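PDB 3LE2: serpin-ZX from Arabidopsis thaliana, which inhibits metacaspase-9 by covalent trapping after cleavage of its reactive centre loop, limits the protease RD21A and so helps control programmed cell death. Local coordinates for residues 18-23 / 33-38; 41-46 / 325-330; 45-50 / 167-172; 135-140 / 159-164. One frame throughout, in Å; residues are numbered along the deposited sequence.

Contact 1 (18-23 / 33-38); sequences NLAKHV and VIFSPA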
loop_
_atom_site.group_PDB
_atom_site.type_symbol
_atom_site.label_atom_id
_atom_site.label_comp_id
_atom_site.label_asym_id
_atom_site.label_seq_id
_atom_site.Cartn_x
_atom_site.Cartn_y
_atom_site.Cartn_z
ATOM N N ASN A 18 -2.535 4.473 10.781
ATOM C CA ASN A 18 -2.493 3.786 12.063
ATOM C C ASN A 18 -2.256 2.280 11.858
ATOM O O ASN A 18 -1.504 1.647 12.591
ATOM C CB ASN A 18 -3.776 4.055 12.862
ATOM C CG ASN A 18 -3.651 3.652 14.319
ATOM O OD1 ASN A 18 -2.547 3.568 14.868
ATOM N ND2 ASN A 18 -4.778 3.389 14.950
ATOM N N LEU A 19 -2.900 1.711 10.846
ATOM C CA LEU A 19 -2.608 0.338 10.451
ATOM C C LEU A 19 -1.107 0.199 10.180
ATOM O O LEU A 19 -0.460 -0.706 10.708
ATOM C CB LEU A 19 -3.447 -0.074 9.233
ATOM C CG LEU A 19 -3.108 -1.427 8.584
ATOM C CD1 LEU A 19 -3.225 -2.546 9.580
ATOM C CD2 LEU A 19 -3.996 -1.695 7.371
ATOM N N ALA A 20 -0.540 1.112 9.394
ATOM C CA ALA A 20 0.903 1.076 9.132
ATOM C C ALA A 20 1.721 1.126 10.424
ATOM O O ALA A 20 2.748 0.467 10.545
ATOM C CB ALA A 20 1.314 2.202 8.195
ATOM N N LYS A 21 1.264 1.920 11.387
ATOM C CA LYS A 21 1.927 2.011 12.687
ATOM C C LYS A 21 1.917 0.650 13.362
ATOM O O LYS A 21 2.947 0.179 13.846
ATOM C CB LYS A 21 1.231 3.048 13.581
ATOM C CG LYS A 21 1.822 3.212 14.991
ATOM C CD LYS A 21 3.164 3.942 14.985
ATOM C CE LYS A 21 3.650 4.230 16.406
ATOM N NZ LYS A 21 4.957 4.958 16.464
ATOM N N HIS A 22 0.749 0.016 13.394
ATOM C CA HIS A 22 0.630 -1.303 14.021
ATOM C C HIS A 22 1.440 -2.383 13.305
ATOM O O HIS A 22 1.992 -3.252 13.954
ATOM C CB HIS A 22 -0.832 -1.730 14.147
ATOM C CG HIS A 22 -1.599 -0.953 15.172
ATOM N ND1 HIS A 22 -2.345 -1.560 16.161
ATOM C CD2 HIS A 22 -1.731 0.381 15.366
ATOM C CE1 HIS A 22 -2.910 -0.630 16.916
ATOM N NE2 HIS A 22 -2.551 0.557 16.456
ATOM N N VAL A 23 1.498 -2.345 11.977
ATOM C CA VAL A 23 2.338 -3.296 11.252
ATOM C C VAL A 23 3.801 -3.104 11.638
ATOM O O VAL A 23 4.498 -4.060 11.974
ATOM C CB VAL A 23 2.208 -3.160 9.733
ATOM C CG1 VAL A 23 3.265 -4.026 9.032
ATOM C CG2 VAL A 23 0.793 -3.513 9.275
ATOM N N VAL A 33 9.260 -1.871 5.679
ATOM C CA VAL A 33 7.865 -2.253 5.491
ATOM C C VAL A 33 7.311 -1.641 4.195
ATOM O O VAL A 33 7.628 -0.502 3.862
ATOM C CB VAL A 33 6.976 -1.739 6.651
ATOM C CG1 VAL A 33 5.498 -2.029 6.359
ATOM C CG2 VAL A 33 7.396 -2.331 7.967
ATOM N N ILE A 34 6.492 -2.395 3.467
ATOM C CA ILE A 34 5.678 -1.826 2.383
ATOM C C ILE A 34 4.401 -2.655 2.317
ATOM O O ILE A 34 4.469 -3.873 2.399
ATOM C CB ILE A 34 6.395 -1.851 1.012
ATOM C CG1 ILE A 34 5.603 -1.066 -0.035
ATOM C CG2 ILE A 34 6.627 -3.282 0.532
ATOM C CD1 ILE A 34 5.610 0.443 0.183
ATOM N N PHE A 35 3.240 -2.003 2.212
ATOM C CA PHE A 35 1.981 -2.736 2.041
ATOM C C PHE A 35 0.928 -1.860 1.381
ATOM O O PHE A 35 1.047 -0.651 1.385
ATOM C CB PHE A 35 1.464 -3.257 3.385
ATOM C CG PHE A 35 0.820 -2.196 4.241
ATOM C CD1 PHE A 35 1.593 -1.354 5.021
ATOM C CD2 PHE A 35 -0.555 -2.053 4.266
ATOM C CE1 PHE A 35 1.006 -0.362 5.823
ATOM C CE2 PHE A 35 -1.158 -1.071 5.053
ATOM C CZ PHE A 35 -0.377 -0.220 5.834
ATOM N N SER A 36 -0.107 -2.473 0.819
ATOM C CA SER A 36 -1.150 -1.719 0.146
ATOM C C SER A 36 -2.453 -1.665 0.951
ATOM O O SER A 36 -3.185 -2.652 1.029
ATOM C CB SER A 36 -1.416 -2.307 -1.244
ATOM O OG SER A 36 -2.555 -1.710 -1.831
ATOM N N PRO A 37 -2.748 -0.503 1.547
ATOM C CA PRO A 37 -3.973 -0.293 2.331
ATOM C C PRO A 37 -5.219 -0.474 1.463
ATOM O O PRO A 37 -6.216 -1.019 1.919
ATOM C CB PRO A 37 -3.864 1.175 2.777
ATOM C CG PRO A 37 -2.435 1.542 2.603
ATOM C CD PRO A 37 -1.903 0.700 1.490
ATOM N N ALA A 38 -5.158 -0.004 0.221
ATOM C CA ALA A 38 -6.235 -0.206 -0.732
ATOM C C ALA A 38 -6.571 -1.677 -0.896
ATOM O O ALA A 38 -7.739 -2.055 -0.837
ATOM C CB ALA A 38 -5.870 0.400 -2.072
#

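Contact 2 (41-46 / 325-330); sequences NVVLSI and SNIFHK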
loop_
_atom_site.group_PDB
_atom_site.type_symbol
_atom_site.label_atom_id
_atom_site.label_comp_id
_atom_site.label_asym_id
_atom_site.label_seq_id
_atom_site.Cartn_x
_atom_site.Cartn_y
_atom_site.Cartn_z
ATOM N N ASN A 41 -8.139 -3.100 2.197
ATOM C CA ASN A 41 -9.521 -2.629 2.315
ATOM C C ASN A 41 -10.438 -3.294 1.299
ATOM O O ASN A 41 -11.634 -3.457 1.556
ATOM C CB ASN A 41 -9.595 -1.096 2.225
ATOM C CG ASN A 41 -9.034 -0.419 3.471
ATOM O OD1 ASN A 41 -8.744 -1.085 4.468
ATOM N ND2 ASN A 41 -8.889 0.895 3.425
ATOM N N VAL A 42 -9.863 -3.691 0.161
ATOM C CA VAL A 42 -10.569 -4.524 -0.821
ATOM C C VAL A 42 -10.949 -5.896 -0.238
ATOM O O VAL A 42 -12.054 -6.384 -0.452
ATOM C CB VAL A 42 -9.732 -4.744 -2.085
ATOM C CG1 VAL A 42 -10.249 -5.957 -2.858
ATOM C CG2 VAL A 42 -9.729 -3.497 -2.961
ATOM N N VAL A 43 -10.033 -6.510 0.506
ATOM C CA VAL A 43 -10.346 -7.762 1.191
ATOM C C VAL A 43 -11.443 -7.586 2.252
ATOM O O VAL A 43 -12.398 -8.373 2.311
ATOM C CB VAL A 43 -9.099 -8.388 1.852
ATOM C CG1 VAL A 43 -9.484 -9.663 2.572
ATOM C CG2 VAL A 43 -8.041 -8.679 0.809
ATOM N N LEU A 44 -11.295 -6.559 3.089
ATOM C CA LEU A 44 -12.272 -6.278 4.140
ATOM C C LEU A 44 -13.663 -5.990 3.561
ATOM O O LEU A 44 -14.671 -6.389 4.145
ATOM C CB LEU A 44 -11.796 -5.146 5.054
ATOM C CG LEU A 44 -10.533 -5.466 5.861
ATOM C CD1 LEU A 44 -10.012 -4.233 6.587
ATOM C CD2 LEU A 44 -10.781 -6.604 6.859
ATOM N N SER A 45 -13.711 -5.328 2.404
ATOM C CA SER A 45 -14.975 -5.126 1.681
ATOM C C SER A 45 -15.599 -6.459 1.230
ATOM O O SER A 45 -16.807 -6.659 1.338
ATOM C CB SER A 45 -14.771 -4.217 0.470
ATOM O OG SER A 45 -14.271 -2.946 0.852
ATOM N N ILE A 46 -14.769 -7.363 0.718
ATOM C CA ILE A 46 -15.212 -8.709 0.377
ATOM C C ILE A 46 -15.773 -9.457 1.595
ATOM O O ILE A 46 -16.795 -10.124 1.514
ATOM C CB ILE A 46 -14.068 -9.507 -0.268
ATOM C CG1 ILE A 46 -13.732 -8.899 -1.633
ATOM C CG2 ILE A 46 -14.460 -10.961 -0.424
ATOM C CD1 ILE A 46 -12.499 -9.473 -2.277
ATOM N N SER A 325 -9.548 -17.156 8.686
ATOM C CA SER A 325 -8.347 -17.722 9.292
ATOM C C SER A 325 -7.147 -16.790 9.088
ATOM O O SER A 325 -6.372 -16.532 10.017
ATOM C CB SER A 325 -8.043 -19.100 8.684
ATOM O OG SER A 325 -9.179 -19.955 8.716
ATOM N N ASN A 326 -6.996 -16.292 7.864
ATOM C CA ASN A 326 -5.839 -15.490 7.514
ATOM C C ASN A 326 -6.166 -14.533 6.398
ATOM O O ASN A 326 -7.015 -14.807 5.533
ATOM C CB ASN A 326 -4.679 -16.357 7.004
ATOM C CG ASN A 326 -4.465 -17.622 7.812
ATOM O OD1 ASN A 326 -5.194 -18.605 7.662
ATOM N ND2 ASN A 326 -3.436 -17.616 8.647
ATOM N N ILE A 327 -5.451 -13.418 6.399
ATOM C CA ILE A 327 -5.461 -12.515 5.265
ATOM C C ILE A 327 -4.016 -12.285 4.862
ATOM O O ILE A 327 -3.308 -11.466 5.456
ATOM C CB ILE A 327 -6.162 -11.182 5.574
ATOM C CG1 ILE A 327 -7.620 -11.433 5.986
ATOM C CG2 ILE A 327 -6.086 -10.243 4.369
ATOM C CD1 ILE A 327 -8.306 -10.194 6.581
ATOM N N PHE A 328 -3.592 -13.034 3.847
ATOM C CA PHE A 328 -2.216 -12.993 3.351
ATOM C C PHE A 328 -2.017 -11.877 2.331
ATOM O O PHE A 328 -2.709 -11.827 1.308
ATOM C CB PHE A 328 -1.837 -14.348 2.743
ATOM C CG PHE A 328 -1.810 -15.478 3.744
ATOM C CD1 PHE A 328 -2.788 -16.470 3.726
ATOM C CD2 PHE A 328 -0.803 -15.545 4.710
ATOM C CE1 PHE A 328 -2.754 -17.538 4.648
ATOM C CE2 PHE A 328 -0.768 -16.592 5.638
ATOM C CZ PHE A 328 -1.746 -17.590 5.607
ATOM N N HIS A 329 -1.077 -10.979 2.614
ATOM C CA HIS A 329 -0.817 -9.846 1.727
ATOM C C HIS A 329 0.656 -9.719 1.367
ATOM O O HIS A 329 1.541 -9.880 2.210
ATOM C CB HIS A 329 -1.312 -8.528 2.350
ATOM C CG HIS A 329 -1.027 -7.315 1.514
ATOM N ND1 HIS A 329 -1.666 -7.069 0.314
ATOM C CD2 HIS A 329 -0.182 -6.271 1.710
ATOM C CE1 HIS A 329 -1.214 -5.937 -0.198
ATOM N NE2 HIS A 329 -0.318 -5.430 0.630
ATOM N N LYS A 330 0.909 -9.411 0.106
ATOM C CA LYS A 330 2.261 -9.191 -0.351
ATOM C C LYS A 330 2.332 -7.966 -1.258
ATOM O O LYS A 330 1.453 -7.740 -2.103
ATOM C CB LYS A 330 2.783 -10.425 -1.093
ATOM C CG LYS A 330 4.237 -10.303 -1.592
ATOM C CD LYS A 330 5.245 -10.818 -0.572
ATOM C CE LYS A 330 6.339 -11.627 -1.256
ATOM N NZ LYS A 330 7.089 -12.496 -0.312
#

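Contact 3 (45-50 / 167-172); sequences SIIAAG and LIFANA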
loop_
_atom_site.group_PDB
_atom_site.type_symbol
_atom_site.label_atom_id
_atom_site.label_comp_id
_atom_site.label_asym_id
_atom_site.label_seq_id
_atom_site.Cartn_x
_atom_site.Cartn_y
_atom_site.Cartn_z
ATOM N N SER A 45 -13.711 -5.328 2.404
ATOM C CA SER A 45 -14.975 -5.126 1.681
ATOM C C SER A 45 -15.599 -6.459 1.230
ATOM O O SER A 45 -16.807 -6.659 1.338
ATOM C CB SER A 45 -14.771 -4.217 0.470
ATOM O OG SER A 45 -14.271 -2.946 0.852
ATOM N N ILE A 46 -14.769 -7.363 0.718
ATOM C CA ILE A 46 -15.212 -8.709 0.377
ATOM C C ILE A 46 -15.773 -9.457 1.595
ATOM O O ILE A 46 -16.795 -10.124 1.514
ATOM C CB ILE A 46 -14.068 -9.507 -0.268
ATOM C CG1 ILE A 46 -13.732 -8.899 -1.633
ATOM C CG2 ILE A 46 -14.460 -10.961 -0.424
ATOM C CD1 ILE A 46 -12.499 -9.473 -2.277
ATOM N N ILE A 47 -15.112 -9.315 2.735
ATOM C CA ILE A 47 -15.561 -9.975 3.953
ATOM C C ILE A 47 -16.861 -9.377 4.480
ATOM O O ILE A 47 -17.749 -10.091 4.947
ATOM C CB ILE A 47 -14.497 -9.876 5.051
ATOM C CG1 ILE A 47 -13.232 -10.614 4.619
ATOM C CG2 ILE A 47 -15.040 -10.414 6.369
ATOM C CD1 ILE A 47 -12.039 -10.346 5.508
ATOM N N ALA A 48 -16.967 -8.057 4.423
ATOM C CA ALA A 48 -18.179 -7.407 4.873
ATOM C C ALA A 48 -19.352 -7.959 4.077
ATOM O O ALA A 48 -20.423 -8.221 4.629
ATOM C CB ALA A 48 -18.073 -5.890 4.709
ATOM N N ALA A 49 -19.129 -8.158 2.780
ATOM C CA ALA A 49 -20.189 -8.553 1.863
ATOM C C ALA A 49 -20.727 -9.952 2.164
ATOM O O ALA A 49 -21.860 -10.277 1.813
ATOM C CB ALA A 49 -19.697 -8.468 0.429
ATOM N N GLY A 50 -19.910 -10.778 2.808
ATOM C CA GLY A 50 -20.313 -12.129 3.156
ATOM C C GLY A 50 -20.723 -12.248 4.612
ATOM O O GLY A 50 -20.828 -13.339 5.150
ATOM N N LEU A 167 -10.646 -20.621 6.167
ATOM C CA LEU A 167 -10.893 -19.544 5.207
ATOM C C LEU A 167 -9.745 -18.550 5.145
ATOM O O LEU A 167 -9.386 -17.931 6.149
ATOM C CB LEU A 167 -12.198 -18.805 5.538
ATOM C CG LEU A 167 -12.550 -17.601 4.669
ATOM C CD1 LEU A 167 -12.831 -17.978 3.221
ATOM C CD2 LEU A 167 -13.738 -16.886 5.267
ATOM N N ILE A 168 -9.171 -18.396 3.958
ATOM C CA ILE A 168 -8.070 -17.461 3.762
ATOM C C ILE A 168 -8.295 -16.520 2.581
ATOM O O ILE A 168 -9.034 -16.831 1.639
ATOM C CB ILE A 168 -6.729 -18.193 3.540
ATOM C CG1 ILE A 168 -6.755 -18.953 2.209
ATOM C CG2 ILE A 168 -6.416 -19.100 4.725
ATOM C CD1 ILE A 168 -5.424 -19.554 1.804
ATOM N N PHE A 169 -7.646 -15.367 2.641
ATOM C CA PHE A 169 -7.615 -14.465 1.515
ATOM C C PHE A 169 -6.161 -14.258 1.124
ATOM O O PHE A 169 -5.288 -14.153 1.981
ATOM C CB PHE A 169 -8.297 -13.155 1.877
ATOM C CG PHE A 169 -9.770 -13.304 2.087
ATOM C CD1 PHE A 169 -10.651 -13.203 1.017
ATOM C CD2 PHE A 169 -10.276 -13.587 3.344
ATOM C CE1 PHE A 169 -12.009 -13.359 1.209
ATOM C CE2 PHE A 169 -11.627 -13.743 3.537
ATOM C CZ PHE A 169 -12.496 -13.630 2.473
ATOM N N ALA A 170 -5.889 -14.241 -0.168
ATOM C CA ALA A 170 -4.535 -13.994 -0.609
ATOM C C ALA A 170 -4.591 -12.818 -1.544
ATOM O O ALA A 170 -5.358 -12.820 -2.506
ATOM C CB ALA A 170 -3.939 -15.221 -1.301
ATOM N N ASN A 171 -3.791 -11.804 -1.242
ATOM C CA ASN A 171 -3.835 -10.567 -1.992
ATOM C C ASN A 171 -2.433 -10.031 -2.244
ATOM O O ASN A 171 -1.567 -10.077 -1.368
ATOM C CB ASN A 171 -4.702 -9.537 -1.259
ATOM C CG ASN A 171 -4.839 -8.243 -2.030
ATOM O OD1 ASN A 171 -3.851 -7.548 -2.263
ATOM N ND2 ASN A 171 -6.064 -7.912 -2.437
ATOM N N ALA A 172 -2.201 -9.534 -3.451
ATOM C CA ALA A 172 -0.896 -8.980 -3.785
ATOM C C ALA A 172 -1.061 -7.788 -4.713
ATOM O O ALA A 172 -1.978 -7.744 -5.524
ATOM C CB ALA A 172 -0.011 -10.047 -4.426
#

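Contact 4 (135-140 / 159-164); sequences EVIAEV and GSADSM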
loop_
_atom_site.group_PDB
_atom_site.type_symbol
_atom_site.label_atom_id
_atom_site.label_comp_id
_atom_site.label_asym_id
_atom_site.label_seq_id
_atom_site.Cartn_x
_atom_site.Cartn_y
_atom_site.Cartn_z
ATOM N N GLU A 135 0.138 -28.633 -0.132
ATOM C CA GLU A 135 -0.120 -28.455 -1.564
ATOM C C GLU A 135 -0.910 -27.192 -1.852
ATOM O O GLU A 135 -0.687 -26.535 -2.879
ATOM C CB GLU A 135 -0.878 -29.641 -2.161
ATOM C CG GLU A 135 -0.192 -30.980 -1.991
ATOM C CD GLU A 135 1.217 -31.010 -2.570
ATOM O OE1 GLU A 135 1.512 -30.263 -3.540
ATOM O OE2 GLU A 135 2.027 -31.802 -2.047
ATOM N N VAL A 136 -1.859 -26.869 -0.975
ATOM C CA VAL A 136 -2.701 -25.685 -1.174
ATOM C C VAL A 136 -1.851 -24.417 -1.161
ATOM O O VAL A 136 -1.992 -23.560 -2.020
ATOM C CB VAL A 136 -3.825 -25.578 -0.112
ATOM C CG1 VAL A 136 -4.729 -24.376 -0.405
ATOM C CG2 VAL A 136 -4.642 -26.883 -0.046
ATOM N N ILE A 137 -0.941 -24.324 -0.200
ATOM C CA ILE A 137 0.013 -23.215 -0.144
ATOM C C ILE A 137 0.738 -23.015 -1.481
ATOM O O ILE A 137 0.793 -21.901 -2.003
ATOM C CB ILE A 137 1.052 -23.430 0.982
ATOM C CG1 ILE A 137 0.349 -23.506 2.339
ATOM C CG2 ILE A 137 2.119 -22.328 0.958
ATOM C CD1 ILE A 137 1.259 -23.913 3.479
ATOM N N ALA A 138 1.283 -24.094 -2.044
ATOM C CA ALA A 138 1.998 -23.980 -3.316
ATOM C C ALA A 138 1.052 -23.579 -4.429
ATOM O O ALA A 138 1.397 -22.756 -5.289
ATOM C CB ALA A 138 2.723 -25.284 -3.674
ATOM N N GLU A 139 -0.141 -24.166 -4.407
ATOM C CA GLU A 139 -1.161 -23.870 -5.409
ATOM C C GLU A 139 -1.549 -22.388 -5.401
ATOM O O GLU A 139 -1.647 -21.759 -6.457
ATOM C CB GLU A 139 -2.394 -24.761 -5.197
ATOM C CG GLU A 139 -3.596 -24.400 -6.074
ATOM C CD GLU A 139 -4.801 -25.315 -5.853
ATOM O OE1 GLU A 139 -5.059 -25.713 -4.692
ATOM O OE2 GLU A 139 -5.498 -25.629 -6.845
ATOM N N VAL A 140 -1.765 -21.837 -4.208
ATOM C CA VAL A 140 -2.127 -20.423 -4.072
ATOM C C VAL A 140 -0.969 -19.552 -4.549
ATOM O O VAL A 140 -1.163 -18.561 -5.264
ATOM C CB VAL A 140 -2.504 -20.062 -2.615
ATOM C CG1 VAL A 140 -2.745 -18.581 -2.475
ATOM C CG2 VAL A 140 -3.739 -20.846 -2.159
ATOM N N GLY A 159 4.455 -23.161 5.659
ATOM C CA GLY A 159 3.832 -23.478 6.929
ATOM C C GLY A 159 2.765 -22.497 7.377
ATOM O O GLY A 159 2.358 -22.514 8.534
ATOM N N SER A 160 2.297 -21.644 6.475
ATOM C CA SER A 160 1.362 -20.595 6.875
ATOM C C SER A 160 -0.095 -21.075 6.972
ATOM O O SER A 160 -0.890 -20.478 7.694
ATOM C CB SER A 160 1.491 -19.363 5.972
ATOM O OG SER A 160 1.004 -19.626 4.671
ATOM N N ALA A 161 -0.444 -22.149 6.269
ATOM C CA ALA A 161 -1.784 -22.740 6.401
ATOM C C ALA A 161 -1.687 -24.211 6.814
ATOM O O ALA A 161 -0.742 -24.888 6.441
ATOM C CB ALA A 161 -2.576 -22.599 5.104
ATOM N N ASP A 162 -2.655 -24.708 7.580
ATOM C CA ASP A 162 -2.560 -26.079 8.103
ATOM C C ASP A 162 -3.890 -26.838 8.077
ATOM O O ASP A 162 -4.817 -26.444 7.373
ATOM C CB ASP A 162 -1.951 -26.093 9.515
ATOM C CG ASP A 162 -2.861 -25.455 10.567
ATOM O OD1 ASP A 162 -4.020 -25.104 10.255
ATOM O OD2 ASP A 162 -2.408 -25.304 11.719
ATOM N N SER A 163 -3.983 -27.915 8.852
ATOM C CA SER A 163 -5.164 -28.770 8.793
ATOM C C SER A 163 -6.367 -28.090 9.445
ATOM O O SER A 163 -7.516 -28.486 9.215
ATOM C CB SER A 163 -4.894 -30.161 9.397
ATOM O OG SER A 163 -4.506 -30.071 10.756
ATOM N N MET A 164 -6.102 -27.056 10.240
ATOM C CA MET A 164 -7.182 -26.291 10.869
ATOM C C MET A 164 -7.639 -25.083 10.042
ATOM O O MET A 164 -8.602 -24.403 10.401
ATOM C CB MET A 164 -6.771 -25.827 12.267
ATOM C CG MET A 164 -6.432 -26.966 13.225
ATOM S SD MET A 164 -7.846 -28.056 13.491
ATOM C CE MET A 164 -9.068 -26.873 14.087
#

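Contact 1 (18-23 / 33-38)
The ring of F35 meets L19 and A20 of helix 5-25, and most of the 222 Å² buried between the two segments gathers around it. The methyl of A20 lies at the ring's edge, close to its plane, with CB 3.5 Å from F35 CE1. On the far side of CZ the isobutyl branch of L19 comes in at an oblique angle, and its CD2 is 3.7 Å from F35 CE2. The benzyl group is steered to the helix by its first torsion: F35 CG sits between its own backbone N and carbonyl carbon (chi1 77°).

A second, purely aliphatic touch lies one helical turn further on. V23 CG1 stands 4.0 Å from V33 CG1. In both valines this branch is anti to the backbone N, and the two side chains cross on a slant.

No hydrogen bond joins the segments; the polar work is done beside them. S36 is the N-cap of helix 37-49. Its OG also bonds to S39 OG and L383 O, while its backbone N bonds to H329 NE2.

The arrangement belongs to the core of the serpin fold, where the N-terminal helix 5-25 lies over the short strand that leads into helix 37-49. That strand, 33-35, pairs antiparallel with strand 382-388, and F288 of strand 277-289 packs against both V23 and F35. I34 turns its side chain to the other face of the strand, onto F284, F286 and F384.

Contact 2 (41-46 / 325-330)
This is a buried apolar contact of a helix on a strand: V43 and L44 of helix 37-49 rest on I327 near the start of strand 326-335. V43 carries the larger share, its CG1 lying 3.9 Å from I327 CG2. Both are methyl branches held anti to their own backbone N, and the two side chains slide past each other in opposite directions. L44 adds a looser touch with the other arm of the isoleucine, L44 CD2 to I327 CD1 at 4.4 Å. Helix 37-49 is the one that lies beneath the central sheet in serpins, in the region called the shutter, and strand 326-335 is one of the two strands between which a cleaved reactive centre loop inserts in this family. Here that strand pairs directly with strand 167-176, in keeping with the native stressed state. Within the helix, N41 O is gripped twice, by S45 N at 2.9 Å and by S45 OG at 2.8 Å, which come from opposite faces of its carbonyl plane. Strand 326-335 is held at this end by D289, which bonds to I327 N and N326 ND2. F62 and L63 of helix 54-63 pack on L44.

Contact 3 (45-50 / 167-172)
The last turns of helix 37-49 back the central sheet of the serpin fold here, and the ring of F169 on strand 167-176 is what meets them. Two consecutive isoleucines reach the two CE corners of the ring from the same side of its plane. I46 CG2 lies 3.8 Å from F169 CE1, and I47 CG1 lies 3.7 Å from F169 CE2 and 3.8 Å from F169 CZ. I47 also brings its terminal methyl in, with CD1 3.9 Å from F169 CE2. In I47, CG1 is anti to the carbonyl carbon (chi1 -63°), and the extended second torsion (chi2 169°) carries CD1 on toward CE2, even though the CB of I47 does not point straight at the strand. I47 crosses the phenylalanine at a slant, while I46 and F169 run past each other in opposite directions. No hydrogen bond crosses the 124 Å² contact. Within the helix segment, G50 N bonds to I47 O at 3.1 Å, whereas its bond to I46 O is weak.

F169 faces the helix side of the strand together with L167 and N171. N171 ND2 bonds to N98 OD1 of strand 93-103, which pairs antiparallel with strand 167-176. On the other flank runs strand 326-335, parallel to it, whose I327 touches I47; V43, one turn earlier on helix 37-49, also covers F169, and Y120 packs on I46.

Contact 4 (135-140 / 159-164)
I137 is the one side chain of segment 135-140 that meets the loop 159-164, and it does so mainly with its terminal methyl. I137 CD1 lies 3.7 Å from A161 O and 3.9 Å from the backbone N of both G159 and S160, so it is pressed on main chain more than on side chains. Side chain to side chain, I137 CG1 comes to 4.1 Å from A161 CB. The isoleucine reaches this place because CG1 is set anti to its carbonyl carbon (chi1 -61°) and CD1 continues in an extended line (chi2 172°). L156, earlier in the loop, packs on I137 as well, and also on V140 one turn along the helix.

Helix 129-147 is the one that lies across the outer face of the central sheet in serpins. The loop with residues 159-164 belongs to the connection that brings the chain back from it to strand 167-176, one of the sheet's own strands; I137 packs the helix against its own return path.

Along that path G159 has a positive phi (71°), and S160 OG bonds to P157 O. F129, at the start of the helix, packs on A161 and also on V136. Beyond A161 the chain bends in an Asx turn: D162 OD1 accepts from M164 N at 2.9 Å, the donor standing well above the carboxylate plane. The backbone N of D162 bonds in turn to T165 OG1, close to where strand 167-176 begins.

Overall arrangement
Contacts 1, 2 and 3 all involve helix 37-49 or its entry, while contact 4 lies across the central sheet from it. Contacts 2 and 3 are nearly one layer, their centres about 5 Å apart, joined where strands 326-335 and 167-176 pair: F328 N lies 2.8 Å from F169 O. Contact 1 meets contact 2 through S36 N and H329 NE2, 3.0 Å apart. Contact 4, about 16 Å from contact 2 between centres, reaches the sheet's outer face, with S160 OG against F328 CZ and V140 CG1 against A170 CB. All four are away from the reactive bond R353-G354; contacts 2 and 3 back the strands that part for loop insertion in serpins.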